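Envelope polyprotein (Puumala orthohantavirus, PDB 5FXU) forms the ectodomain of the Gn spike glycoprotein, part of the antigenic surface of the virus, and probably works with its partner Gc in cell entry. Local coordinates at residues Q54-K59 and E85-G90; K210-L215 and S256-A261; T219-N224 and S334-K339; T308-L313 and Y321-G326. One frame throughout, in Å; residues are numbered along the deposited sequence.

Contact 1. Residues Q54-K59 and E85-G90; sequences QQPFTK and EINLRG
Gln55 and Phe57 pair with Leu88 and Ile86 in an antiparallel beta arrangement of two successive strands, 54-64 and 79-89, of the Gn head. Phe57 and Ile86 form a hydrogen-bonded pair with two nearly straight bonds, Phe57 N to Ile86 O and Ile86 N to Phe57 O, both 2.8 Å. The Gln55-Leu88 pair is less even: Gln55 N reaches Leu88 O at an N-H...O angle of only 142°, whereas Leu88 N returns a straighter bond to Gln55 O.

On the face carrying Phe57, Leu88 CD1 sits over the ring, offset toward its rim and 3.9 Å from the centroid, a CH-pi contact in which the two side chains cross at about a right angle. Ile86 has CG1 wedged between its backbone N and carbonyl carbon (chi1 59°), which brings CD1 within 4.0 Å of Lys59 CB. Trp323 of strand 321-323 packs on Phe57, Lys59, Ile86 and Leu88, and so joins this face to the next strand. The polar end of Gln55 turns to Leu91 N, just beyond the second strand.

The other face is more polar. Gln54 CG rests over the centre of the Arg89 guanidinium, 3.4 Å from CZ, while Arg89 NH1 bonds to Ser52 O. Farther along, the side chains of Thr58 and Glu85 run side by side. Ser289 OG holds Glu85 OE1; the second carboxylate oxygen, OE2, takes a short 2.6 Å hydrogen bond from Thr58 OG1, which arrives on its anti side, 21° out of the carboxylate plane.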
loop_
_atom_site.group_PDB
_atom_site.type_symbol
_atom_site.label_atom_id
_atom_site.label_comp_id
_atom_site.label_asym_id
_atom_site.label_seq_id
_atom_site.Cartn_x
_atom_site.Cartn_y
_atom_site.Cartn_z
ATOM N N GLN A 54 14.266 -6.694 9.731
ATOM C CA GLN A 54 13.257 -6.954 10.760
ATOM C C GLN A 54 12.536 -5.682 11.125
ATOM O O GLN A 54 13.161 -4.639 11.290
ATOM C CB GLN A 54 13.880 -7.511 12.024
ATOM C CG GLN A 54 14.301 -8.952 11.926
ATOM C CD GLN A 54 14.687 -9.478 13.290
ATOM O OE1 GLN A 54 15.737 -9.112 13.797
ATOM N NE2 GLN A 54 13.824 -10.290 13.920
ATOM N N GLN A 55 11.220 -5.779 11.271
ATOM C CA GLN A 55 10.385 -4.593 11.451
ATOM C C GLN A 55 9.322 -4.858 12.538
ATOM O O GLN A 55 8.571 -5.823 12.461
ATOM C CB GLN A 55 9.844 -4.127 10.073
ATOM C CG GLN A 55 8.983 -5.146 9.314
ATOM C CD GLN A 55 9.213 -5.314 7.789
ATOM O OE1 GLN A 55 8.703 -6.279 7.208
ATOM N NE2 GLN A 55 9.909 -4.384 7.134
ATOM N N PRO A 56 9.332 -4.059 13.616
ATOM C CA PRO A 56 8.457 -4.346 14.754
ATOM C C PRO A 56 6.984 -3.954 14.539
ATOM O O PRO A 56 6.674 -2.816 14.223
ATOM C CB PRO A 56 9.075 -3.516 15.889
ATOM C CG PRO A 56 9.713 -2.355 15.193
ATOM C CD PRO A 56 10.224 -2.910 13.888
ATOM N N PHE A 57 6.111 -4.927 14.749
ATOM C CA PHE A 57 4.666 -4.820 14.615
ATOM C C PHE A 57 3.999 -5.264 15.906
ATOM O O PHE A 57 4.496 -6.132 16.620
ATOM C CB PHE A 57 4.168 -5.752 13.515
ATOM C CG PHE A 57 4.153 -5.139 12.153
ATOM C CD1 PHE A 57 5.321 -5.037 11.388
ATOM C CD2 PHE A 57 2.973 -4.681 11.618
ATOM C CE1 PHE A 57 5.290 -4.472 10.118
ATOM C CE2 PHE A 57 2.941 -4.125 10.360
ATOM C CZ PHE A 57 4.101 -4.011 9.610
ATOM N N THR A 58 2.860 -4.649 16.200
ATOM C CA THR A 58 1.978 -5.157 17.205
ATOM C C THR A 58 1.013 -6.081 16.514
ATOM O O THR A 58 0.304 -5.659 15.638
ATOM C CB THR A 58 1.233 -4.025 17.883
ATOM O OG1 THR A 58 2.173 -3.312 18.672
ATOM C CG2 THR A 58 0.094 -4.569 18.784
ATOM N N LYS A 59 1.007 -7.343 16.900
ATOM C CA LYS A 59 0.014 -8.294 16.402
ATOM C C LYS A 59 -1.242 -8.270 17.266
ATOM O O LYS A 59 -1.157 -8.509 18.434
ATOM C CB LYS A 59 0.602 -9.684 16.421
ATOM C CG LYS A 59 -0.301 -10.741 15.854
ATOM C CD LYS A 59 0.368 -12.074 16.011
ATOM C CE LYS A 59 -0.539 -13.169 15.536
ATOM N NZ LYS A 59 0.154 -14.475 15.666
ATOM N N GLU A 85 4.040 -7.693 20.732
ATOM C CA GLU A 85 5.011 -7.121 19.799
ATOM C C GLU A 85 5.856 -8.217 19.186
ATOM O O GLU A 85 6.390 -9.057 19.892
ATOM C CB GLU A 85 5.879 -6.066 20.478
ATOM C CG GLU A 85 5.194 -4.704 20.524
ATOM C CD GLU A 85 3.942 -4.716 21.393
ATOM O OE1 GLU A 85 4.094 -4.874 22.622
ATOM O OE2 GLU A 85 2.815 -4.555 20.862
ATOM N N ILE A 86 5.921 -8.227 17.860
ATOM C CA ILE A 86 6.683 -9.218 17.098
ATOM C C ILE A 86 7.414 -8.509 15.996
ATOM O O ILE A 86 7.119 -7.349 15.719
ATOM C CB ILE A 86 5.784 -10.261 16.447
ATOM C CG1 ILE A 86 4.790 -9.596 15.498
ATOM C CG2 ILE A 86 5.056 -11.035 17.524
ATOM C CD1 ILE A 86 4.060 -10.584 14.635
ATOM N N ASN A 87 8.358 -9.213 15.387
ATOM C CA ASN A 87 9.130 -8.687 14.265
ATOM C C ASN A 87 8.708 -9.415 13.023
ATOM O O ASN A 87 8.641 -10.622 13.024
ATOM C CB ASN A 87 10.626 -8.853 14.494
ATOM C CG ASN A 87 11.164 -7.848 15.491
ATOM O OD1 ASN A 87 11.283 -6.660 15.187
ATOM N ND2 ASN A 87 11.477 -8.302 16.678
ATOM N N LEU A 88 8.372 -8.672 11.981
ATOM C CA LEU A 88 8.073 -9.243 10.677
ATOM C C LEU A 88 9.211 -8.845 9.747
ATOM O O LEU A 88 9.982 -7.940 10.072
ATOM C CB LEU A 88 6.721 -8.717 10.168
ATOM C CG LEU A 88 5.491 -9.134 11.003
ATOM C CD1 LEU A 88 4.222 -8.467 10.490
ATOM C CD2 LEU A 88 5.298 -10.642 11.019
ATOM N N ARG A 89 9.340 -9.529 8.616
ATOM C CA ARG A 89 10.233 -9.073 7.572
ATOM C C ARG A 89 9.589 -9.103 6.234
ATOM O O ARG A 89 8.656 -9.869 6.011
ATOM C CB ARG A 89 11.436 -9.991 7.424
ATOM C CG ARG A 89 12.253 -10.355 8.645
ATOM C CD ARG A 89 13.346 -11.347 8.205
ATOM N NE ARG A 89 14.488 -11.453 9.126
ATOM C CZ ARG A 89 15.533 -10.613 9.193
ATOM N NH1 ARG A 89 15.614 -9.542 8.402
ATOM N NH2 ARG A 89 16.504 -10.833 10.087
ATOM N N GLY A 90 10.151 -8.308 5.316
ATOM C CA GLY A 90 9.702 -8.316 3.931
ATOM C C GLY A 90 8.463 -7.486 3.633
ATOM O O GLY A 90 8.074 -7.383 2.475
#

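Contact 2. Residues K210-L215 and S256-A261; sequences KSFETL and SRMAFA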
loop_
_atom_site.group_PDB
_atom_site.type_symbol
_atom_site.label_atom_id
_atom_site.label_comp_id
_atom_site.label_asym_id
_atom_site.label_seq_id
_atom_site.Cartn_x
_atom_site.Cartn_y
_atom_site.Cartn_z
ATOM N N LYS A 210 -4.250 14.754 9.581
ATOM C CA LYS A 210 -4.869 16.090 9.564
ATOM C C LYS A 210 -5.368 16.473 8.178
ATOM O O LYS A 210 -6.442 17.083 8.058
ATOM C CB LYS A 210 -3.932 17.171 10.107
ATOM C CG LYS A 210 -3.643 17.046 11.607
ATOM C CD LYS A 210 -3.043 18.334 12.171
ATOM C CE LYS A 210 -2.887 18.322 13.723
ATOM N NZ LYS A 210 -3.927 17.683 14.611
ATOM N N SER A 211 -4.634 16.089 7.134
ATOM C CA SER A 211 -5.085 16.343 5.772
ATOM C C SER A 211 -6.382 15.633 5.491
ATOM O O SER A 211 -7.309 16.232 4.954
ATOM C CB SER A 211 -4.042 15.932 4.734
ATOM O OG SER A 211 -2.762 16.482 5.033
ATOM N N PHE A 212 -6.504 14.383 5.932
ATOM C CA PHE A 212 -7.761 13.646 5.765
ATOM C C PHE A 212 -8.899 14.304 6.540
ATOM O O PHE A 212 -10.022 14.400 6.056
ATOM C CB PHE A 212 -7.618 12.167 6.202
ATOM C CG PHE A 212 -6.891 11.313 5.219
ATOM C CD1 PHE A 212 -7.502 10.934 4.043
ATOM C CD2 PHE A 212 -5.588 10.904 5.457
ATOM C CE1 PHE A 212 -6.828 10.172 3.121
ATOM C CE2 PHE A 212 -4.910 10.128 4.537
ATOM C CZ PHE A 212 -5.531 9.762 3.366
ATOM N N GLU A 213 -8.606 14.726 7.761
ATOM C CA GLU A 213 -9.621 15.341 8.635
ATOM C C GLU A 213 -10.203 16.658 8.030
ATOM O O GLU A 213 -11.427 16.841 8.006
ATOM C CB GLU A 213 -9.047 15.511 10.051
ATOM C CG GLU A 213 -9.002 14.171 10.810
ATOM C CD GLU A 213 -8.119 14.165 12.058
ATOM O OE1 GLU A 213 -7.481 15.187 12.395
ATOM O OE2 GLU A 213 -8.078 13.108 12.720
ATOM N N THR A 214 -9.345 17.528 7.488
ATOM C CA THR A 214 -9.839 18.740 6.781
ATOM C C THR A 214 -10.801 18.383 5.642
ATOM O O THR A 214 -11.801 19.050 5.430
ATOM C CB THR A 214 -8.750 19.655 6.197
ATOM O OG1 THR A 214 -8.038 18.976 5.149
ATOM C CG2 THR A 214 -7.806 20.156 7.286
ATOM N N LEU A 215 -10.505 17.313 4.926
ATOM C CA LEU A 215 -11.343 16.911 3.807
ATOM C C LEU A 215 -12.714 16.339 4.219
ATOM O O LEU A 215 -13.706 16.574 3.537
ATOM C CB LEU A 215 -10.561 15.907 2.953
ATOM C CG LEU A 215 -11.158 15.426 1.638
ATOM C CD1 LEU A 215 -11.427 16.572 0.671
ATOM C CD2 LEU A 215 -10.197 14.424 1.025
ATOM N N SER A 256 -9.203 11.993 -2.003
ATOM C CA SER A 256 -10.653 11.863 -1.907
ATOM C C SER A 256 -11.096 10.385 -2.003
ATOM O O SER A 256 -11.858 9.931 -1.152
ATOM C CB SER A 256 -11.385 12.812 -2.854
ATOM O OG SER A 256 -10.957 12.595 -4.145
ATOM N N ARG A 257 -10.543 9.629 -2.953
ATOM C CA ARG A 257 -10.854 8.200 -3.047
ATOM C C ARG A 257 -10.389 7.444 -1.786
ATOM O O ARG A 257 -11.083 6.548 -1.333
ATOM C CB ARG A 257 -10.300 7.571 -4.310
ATOM C CG ARG A 257 -10.768 8.213 -5.602
ATOM C CD ARG A 257 -11.862 7.476 -6.363
ATOM N NE ARG A 257 -12.557 8.156 -7.496
ATOM C CZ ARG A 257 -12.497 9.450 -7.903
ATOM N NH1 ARG A 257 -11.683 10.397 -7.379
ATOM N NH2 ARG A 257 -13.290 9.816 -8.924
ATOM N N MET A 258 -9.249 7.825 -1.205
ATOM C CA MET A 258 -8.829 7.256 0.077
ATOM C C MET A 258 -9.833 7.557 1.176
ATOM O O MET A 258 -10.143 6.690 1.972
ATOM C CB MET A 258 -7.445 7.753 0.515
ATOM C CG MET A 258 -6.283 7.076 -0.200
ATOM S SD MET A 258 -4.687 7.810 0.227
ATOM C CE MET A 258 -3.572 6.737 -0.663
ATOM N N ALA A 259 -10.319 8.790 1.223
ATOM C CA ALA A 259 -11.248 9.205 2.250
ATOM C C ALA A 259 -12.576 8.456 2.174
ATOM O O ALA A 259 -13.122 8.104 3.191
ATOM C CB ALA A 259 -11.465 10.699 2.207
ATOM N N PHE A 260 -13.034 8.119 0.975
ATOM C CA PHE A 260 -14.278 7.357 0.817
ATOM C C PHE A 260 -14.075 5.815 0.835
ATOM O O PHE A 260 -14.961 5.095 1.277
ATOM C CB PHE A 260 -15.068 7.886 -0.383
ATOM C CG PHE A 260 -15.679 9.250 -0.114
ATOM C CD1 PHE A 260 -16.832 9.377 0.708
ATOM C CD2 PHE A 260 -15.079 10.426 -0.610
ATOM C CE1 PHE A 260 -17.384 10.634 0.976
ATOM C CE2 PHE A 260 -15.629 11.688 -0.341
ATOM C CZ PHE A 260 -16.775 11.792 0.453
ATOM N N ALA A 261 -12.894 5.328 0.437
ATOM C CA ALA A 261 -12.564 3.913 0.498
ATOM C C ALA A 261 -11.209 3.735 1.197
ATOM O O ALA A 261 -10.190 3.467 0.546
ATOM C CB ALA A 261 -12.541 3.319 -0.908
#
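A Met-aromatic contact between Met258 and Phe212 marks the meeting of helices 208-216 and 249-260, whose segments run almost perpendicular, at 81°, with axes 10.4 Å apart. At that separation the helices touch through side chains, and Phe212 and Leu215, one turn apart on the first helix, do the reaching.

The Phe212 ring approaches Met258 with its rim. CE1 lies 3.6 Å from Met258 CB, which is near the ring plane, and CZ is 3.8 Å from the sulfur. Met258 SD is 5.1 Å from the Phe212 ring centroid and 89° off the ring normal, so it meets the edge of the ring rather than its face. With its chain extended beyond CG, Met258 runs past this edge toward Trp345 of strand 340-354.

Leu215 fills the neighbouring position. Its CG is turned anti to the backbone N (chi1 -174°), and one methyl, CD2, comes 4.1 Å from Ala259 CB and 3.9 Å from Ser256 CA. The small Ala259 and Ser256 thus let the leucine come close to the helix surface. Ser256 OG does not take part: it bonds back to Glu253 O of its own helix, with Ala252 O as a second acceptor.

Phe212 is also stacked with the ring of His333 and touches Leu341 of strand 340-354, which joins the first helix to that strand. With no hydrogen bond across it, the contact rests on buried apolar surface and dispersion, to which the edge-on sulfur probably adds a weak electrostatic term.

Contact 3. Residues T219-N224 and S334-K339; sequences TSCTGN and SVCDKK. With NAG (2-acetamido-2-deoxy-beta-D-glucopyranose), chain D.
Two irregular loops, 219-224 and 334-339, come closest at Cys221 and Cys336, whose CA atoms stand 5.6 Å apart. A disulfide closes the gap, with SG to SG 2.1 Å; its chi3 of -109° gives it a left-handed twist. Beside it, the side chain of Asn224 forms a second link. Its ND2 donates to a lone pair of Cys336 O, in the carbonyl plane, at 3.1 Å and nearly straight at 166°, and that oxygen lies only 3° out of the Asn224 amide plane. A water bridges the same carbonyl to Asn224 OD1, and OD1 is also bonded to Thr314 OG1, so both ends of the amide are held and its rotation is fixed.

The disulfide staples the loop following helix 208-216 to the one leading into strand 340-354 of the Gn head, across more than a hundred residues of chain. Nearby, the extended side chain of Lys339 crosses Asn224 at about a right angle, with CE 3.5 Å from ND2. Lys339 NZ ends on Val335 O at 2.7 Å and forms salt bridges with Glu213 and Glu209 of the helix, an arrangement likely to favour its charged state.

On the flank of the second loop lies an N-acetylglucosamine, consistent with a glycan on Asn332 in the Asn-His-Ser sequon ending at Ser334. The sugar's ring oxygen O5 is 3.6 Å from Ser334 CB and 3.7 Å from Val335 CG2.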
loop_
_atom_site.group_PDB
_atom_site.type_symbol
_atom_site.label_atom_id
_atom_site.label_comp_id
_atom_site.label_asym_id
_atom_site.label_seq_id
_atom_site.Cartn_x
_atom_site.Cartn_y
_atom_site.Cartn_z
ATOM N N THR A 219 -15.882 18.844 12.954
ATOM C CA THR A 219 -15.255 19.469 14.123
ATOM C C THR A 219 -13.767 19.077 14.293
ATOM O O THR A 219 -13.225 18.289 13.508
ATOM C CB THR A 219 -16.066 19.108 15.391
ATOM O OG1 THR A 219 -16.105 17.683 15.554
ATOM C CG2 THR A 219 -17.509 19.649 15.283
ATOM N N SER A 220 -13.120 19.657 15.310
ATOM C CA SER A 220 -11.681 19.475 15.566
ATOM C C SER A 220 -11.298 18.231 16.397
ATOM O O SER A 220 -11.700 18.088 17.556
ATOM C CB SER A 220 -11.115 20.728 16.247
ATOM O OG SER A 220 -9.706 20.770 16.129
ATOM N N CYS A 221 -10.507 17.345 15.783
ATOM C CA CYS A 221 -9.822 16.254 16.492
ATOM C C CYS A 221 -8.586 16.741 17.199
ATOM O O CYS A 221 -7.812 17.498 16.643
ATOM C CB CYS A 221 -9.365 15.137 15.551
ATOM S SG CYS A 221 -10.620 14.030 14.923
ATOM N N THR A 222 -8.360 16.219 18.393
ATOM C CA THR A 222 -7.292 16.746 19.249
ATOM C C THR A 222 -5.907 16.190 18.837
ATOM O O THR A 222 -4.994 16.958 18.488
ATOM C CB THR A 222 -7.585 16.520 20.766
ATOM O OG1 THR A 222 -7.635 15.113 21.065
ATOM C CG2 THR A 222 -8.923 17.197 21.207
ATOM N N GLY A 223 -5.786 14.863 18.844
ATOM C CA GLY A 223 -4.495 14.164 18.739
ATOM C C GLY A 223 -4.266 13.117 17.645
ATOM O O GLY A 223 -4.214 11.911 17.922
ATOM N N ASN A 224 -4.112 13.578 16.403
ATOM C CA ASN A 224 -3.666 12.736 15.278
ATOM C C ASN A 224 -2.313 13.172 14.677
ATOM O O ASN A 224 -2.187 13.836 13.635
ATOM C CB ASN A 224 -4.801 12.539 14.298
ATOM C CG ASN A 224 -5.920 11.648 14.892
ATOM O OD1 ASN A 224 -5.637 10.527 15.286
ATOM N ND2 ASN A 224 -7.158 12.141 14.991
ATOM N N SER A 334 -13.603 10.175 9.496
ATOM C CA SER A 334 -14.553 10.964 10.303
ATOM C C SER A 334 -14.481 10.690 11.812
ATOM O O SER A 334 -14.952 11.488 12.606
ATOM C CB SER A 334 -15.981 10.709 9.830
ATOM O OG SER A 334 -16.112 10.945 8.437
ATOM N N VAL A 335 -13.924 9.551 12.200
ATOM C CA VAL A 335 -13.725 9.188 13.610
ATOM C C VAL A 335 -12.472 9.898 14.117
ATOM O O VAL A 335 -11.557 10.144 13.336
ATOM C CB VAL A 335 -13.616 7.644 13.728
ATOM C CG1 VAL A 335 -13.109 7.186 15.083
ATOM C CG2 VAL A 335 -14.974 7.023 13.435
ATOM N N CYS A 336 -12.417 10.212 15.408
ATOM C CA CYS A 336 -11.249 10.904 15.982
ATOM C C CYS A 336 -10.233 9.963 16.599
ATOM O O CYS A 336 -9.031 10.125 16.397
ATOM C CB CYS A 336 -11.665 11.928 17.043
ATOM S SG CYS A 336 -11.902 13.638 16.502
ATOM N N ASP A 337 -10.708 8.988 17.360
ATOM C CA ASP A 337 -9.824 8.133 18.149
ATOM C C ASP A 337 -9.688 6.734 17.581
ATOM O O ASP A 337 -10.556 6.254 16.859
ATOM C CB ASP A 337 -10.337 8.035 19.593
ATOM C CG ASP A 337 -10.292 9.366 20.326
ATOM O OD1 ASP A 337 -9.299 10.117 20.177
ATOM O OD2 ASP A 337 -11.252 9.646 21.075
ATOM N N LYS A 338 -8.582 6.092 17.945
ATOM C CA LYS A 338 -8.377 4.664 17.730
ATOM C C LYS A 338 -8.344 4.238 16.261
ATOM O O LYS A 338 -8.636 3.081 15.933
ATOM C CB LYS A 338 -9.433 3.849 18.499
ATOM C CG LYS A 338 -9.420 4.038 20.003
ATOM C CD LYS A 338 -10.478 3.142 20.652
ATOM C CE LYS A 338 -10.293 3.007 22.153
ATOM N NZ LYS A 338 -10.237 4.339 22.826
ATOM N N LYS A 339 -7.950 5.156 15.388
ATOM C CA LYS A 339 -7.986 4.913 13.954
ATOM C C LYS A 339 -6.594 4.708 13.376
ATOM O O LYS A 339 -5.572 4.904 14.052
ATOM C CB LYS A 339 -8.741 6.028 13.238
ATOM C CG LYS A 339 -8.056 7.380 13.194
ATOM C CD LYS A 339 -8.900 8.390 12.435
ATOM C CE LYS A 339 -8.503 9.811 12.785
ATOM N NZ LYS A 339 -9.300 10.774 11.990
HETATM C C1 NAG D . -17.623 7.302 9.819
HETATM C C2 NAG D . -18.911 6.541 9.615
HETATM C C3 NAG D . -20.094 7.495 9.705
HETATM C C4 NAG D . -20.134 8.148 11.085
HETATM C C5 NAG D . -18.774 8.782 11.392
HETATM C C6 NAG D . -18.696 9.241 12.846
HETATM C C7 NAG D . -18.896 4.567 8.107
HETATM C C8 NAG D . -19.026 3.596 9.248
HETATM N N2 NAG D . -18.854 5.889 8.323
HETATM O O3 NAG D . -21.298 6.762 9.453
HETATM O O4 NAG D . -21.134 9.181 11.092
HETATM O O5 NAG D . -17.694 7.870 11.134
HETATM O O6 NAG D . -18.691 8.098 13.705
HETATM O O7 NAG D . -18.835 4.156 6.966
HETATM O O HOH W 1 -6.804 8.177 16.466
#

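Contact 4. Residues T308-L313 and Y321-G326; sequences TSTGVL and YIWAPG
Backbone hydrogen bonds join Gly311 and Ile322 in both directions: Ile322 N to Gly311 O is 2.8 Å and Gly311 N to Ile322 O is 3.1 Å. Beyond the strands proper, Ala324 N continues the pattern to Ser309 O at 2.9 Å, and a water spans Ser309 OG and Ala324 O at the same end. Ser309 OG is further bonded to Cys116 N of strand 107-116.

Apolar contacts occupy both faces. Val312 and Tyr321 lie side by side, pointing the same way, with CG2 of the valine 3.5 Å from CD1 of the tyrosine. On the other face, Leu313 CD2 presses against Ile322 CD1 at 3.4 Å, tighter than usual; an Ile322 chi2 of 128°, away from a staggered value, accompanies this approach.

Around Trp323, Ser309 O is met by the indole edge, 3.7 Å from CD1, while Pro325 CD lies over one face of the ring, toward its rim. Thr310, the tryptophan's partner across the strands, directs its hydroxyl to Asp113.

Nine of the ten touching residues are buried. The arrangement is that of a beta hairpin, strands 310-313 and 321-323, set between strands 54-64 and 340-354 in the interior of the Gn head.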
loop_
_atom_site.group_PDB
_atom_site.type_symbol
_atom_site.label_atom_id
_atom_site.label_comp_id
_atom_site.label_asym_id
_atom_site.label_seq_id
_atom_site.Cartn_x
_atom_site.Cartn_y
_atom_site.Cartn_z
ATOM N N THR A 308 -6.372 -5.590 3.207
ATOM C CA THR A 308 -5.109 -5.757 3.880
ATOM C C THR A 308 -5.312 -5.649 5.391
ATOM O O THR A 308 -6.249 -4.996 5.850
ATOM C CB THR A 308 -4.053 -4.705 3.401
ATOM O OG1 THR A 308 -4.508 -3.382 3.665
ATOM C CG2 THR A 308 -3.776 -4.843 1.926
ATOM N N SER A 309 -4.409 -6.256 6.148
ATOM C CA SER A 309 -4.501 -6.338 7.597
ATOM C C SER A 309 -3.374 -5.564 8.268
ATOM O O SER A 309 -3.100 -5.795 9.436
ATOM C CB SER A 309 -4.419 -7.800 8.032
ATOM O OG SER A 309 -5.264 -8.616 7.250
ATOM N N THR A 310 -2.748 -4.625 7.560
ATOM C CA THR A 310 -1.620 -3.862 8.112
ATOM C C THR A 310 -1.892 -2.350 8.076
ATOM O O THR A 310 -2.528 -1.839 7.158
ATOM C CB THR A 310 -0.343 -4.123 7.323
ATOM O OG1 THR A 310 -0.596 -3.814 5.953
ATOM C CG2 THR A 310 0.089 -5.596 7.427
ATOM N N GLY A 311 -1.428 -1.657 9.104
ATOM C CA GLY A 311 -1.520 -0.209 9.144
ATOM C C GLY A 311 -0.710 0.394 10.267
ATOM O O GLY A 311 0.053 -0.299 10.936
ATOM N N VAL A 312 -0.897 1.687 10.475
ATOM C CA VAL A 312 -0.251 2.446 11.536
ATOM C C VAL A 312 -1.323 3.220 12.291
ATOM O O VAL A 312 -2.270 3.697 11.698
ATOM C CB VAL A 312 0.754 3.456 10.936
ATOM C CG1 VAL A 312 1.557 4.174 11.989
ATOM C CG2 VAL A 312 1.737 2.739 10.031
ATOM N N LEU A 313 -1.161 3.350 13.598
ATOM C CA LEU A 313 -1.983 4.255 14.383
ATOM C C LEU A 313 -1.777 5.685 13.940
ATOM O O LEU A 313 -0.635 6.113 13.775
ATOM C CB LEU A 313 -1.607 4.173 15.860
ATOM C CG LEU A 313 -1.926 2.883 16.611
ATOM C CD1 LEU A 313 -1.576 3.101 18.048
ATOM C CD2 LEU A 313 -3.370 2.451 16.483
ATOM N N TYR A 321 3.109 0.262 14.274
ATOM C CA TYR A 321 2.653 -0.582 13.182
ATOM C C TYR A 321 1.813 -1.728 13.718
ATOM O O TYR A 321 2.148 -2.327 14.729
ATOM C CB TYR A 321 3.840 -1.129 12.372
ATOM C CG TYR A 321 4.588 -0.098 11.583
ATOM C CD1 TYR A 321 4.143 0.283 10.340
ATOM C CD2 TYR A 321 5.762 0.494 12.076
ATOM C CE1 TYR A 321 4.826 1.231 9.592
ATOM C CE2 TYR A 321 6.461 1.450 11.341
ATOM C CZ TYR A 321 5.979 1.819 10.091
ATOM O OH TYR A 321 6.612 2.780 9.335
ATOM N N ILE A 322 0.733 -2.025 13.025
ATOM C CA ILE A 322 -0.232 -3.024 13.449
ATOM C C ILE A 322 -0.462 -4.053 12.374
ATOM O O ILE A 322 -0.567 -3.731 11.223
ATOM C CB ILE A 322 -1.579 -2.368 13.821
ATOM C CG1 ILE A 322 -1.385 -1.549 15.089
ATOM C CG2 ILE A 322 -2.652 -3.405 14.140
ATOM C CD1 ILE A 322 -1.873 -0.158 14.901
ATOM N N TRP A 323 -0.493 -5.305 12.793
ATOM C CA TRP A 323 -0.916 -6.410 11.992
ATOM C C TRP A 323 -2.124 -7.040 12.701
ATOM O O TRP A 323 -1.988 -7.546 13.809
ATOM C CB TRP A 323 0.231 -7.418 11.884
ATOM C CG TRP A 323 -0.130 -8.650 11.136
ATOM C CD1 TRP A 323 -0.919 -8.743 10.058
ATOM C CD2 TRP A 323 0.326 -9.967 11.423
ATOM N NE1 TRP A 323 -1.003 -10.031 9.659
ATOM C CE2 TRP A 323 -0.243 -10.808 10.484
ATOM C CE3 TRP A 323 1.185 -10.506 12.383
ATOM C CZ2 TRP A 323 0.002 -12.176 10.460
ATOM C CZ3 TRP A 323 1.435 -11.853 12.371
ATOM C CH2 TRP A 323 0.841 -12.683 11.413
ATOM N N ALA A 324 -3.291 -7.009 12.058
ATOM C CA ALA A 324 -4.531 -7.394 12.701
ATOM C C ALA A 324 -5.300 -8.442 11.919
ATOM O O ALA A 324 -6.274 -8.138 11.246
ATOM C CB ALA A 324 -5.383 -6.160 12.956
ATOM N N PRO A 325 -4.854 -9.688 12.000
ATOM C CA PRO A 325 -5.515 -10.720 11.214
ATOM C C PRO A 325 -6.895 -11.001 11.749
ATOM O O PRO A 325 -7.077 -11.104 12.964
ATOM C CB PRO A 325 -4.615 -11.933 11.367
ATOM C CG PRO A 325 -3.649 -11.633 12.448
ATOM C CD PRO A 325 -3.578 -10.148 12.587
ATOM N N GLY A 326 -7.859 -11.074 10.841
ATOM C CA GLY A 326 -9.257 -11.284 11.192
ATOM C C GLY A 326 -9.971 -10.034 11.682
ATOM O O GLY A 326 -11.084 -10.120 12.152
HETATM O O HOH W 2 -7.567 -8.351 8.614
#

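Contacts 1 and 4 belong to one stretch of beta structure: strand 54-64 lies beside 321-323, so Thr58 exchanges backbone hydrogen bonds with Tyr321 and Trp323. Contacts 3 and 4 are buried, 1 and 2 only partly so; contact 1 carries polar and charged groups on the face of Gln54, Asn87 and Arg89, which are exposed. Some 26 to 28 Å from contact 1, centre to centre, contact 2 uses helix 208-216 and contact 3 the loop that follows it, joined by the Glu213-Lys339 salt bridge; Glu213 lies outside the helix-helix contact. Contact 2 is apolar packing between helices, whereas contact 3 relies on a covalent bond. Contact 4 is nested in the chain loop that contact 3 closes.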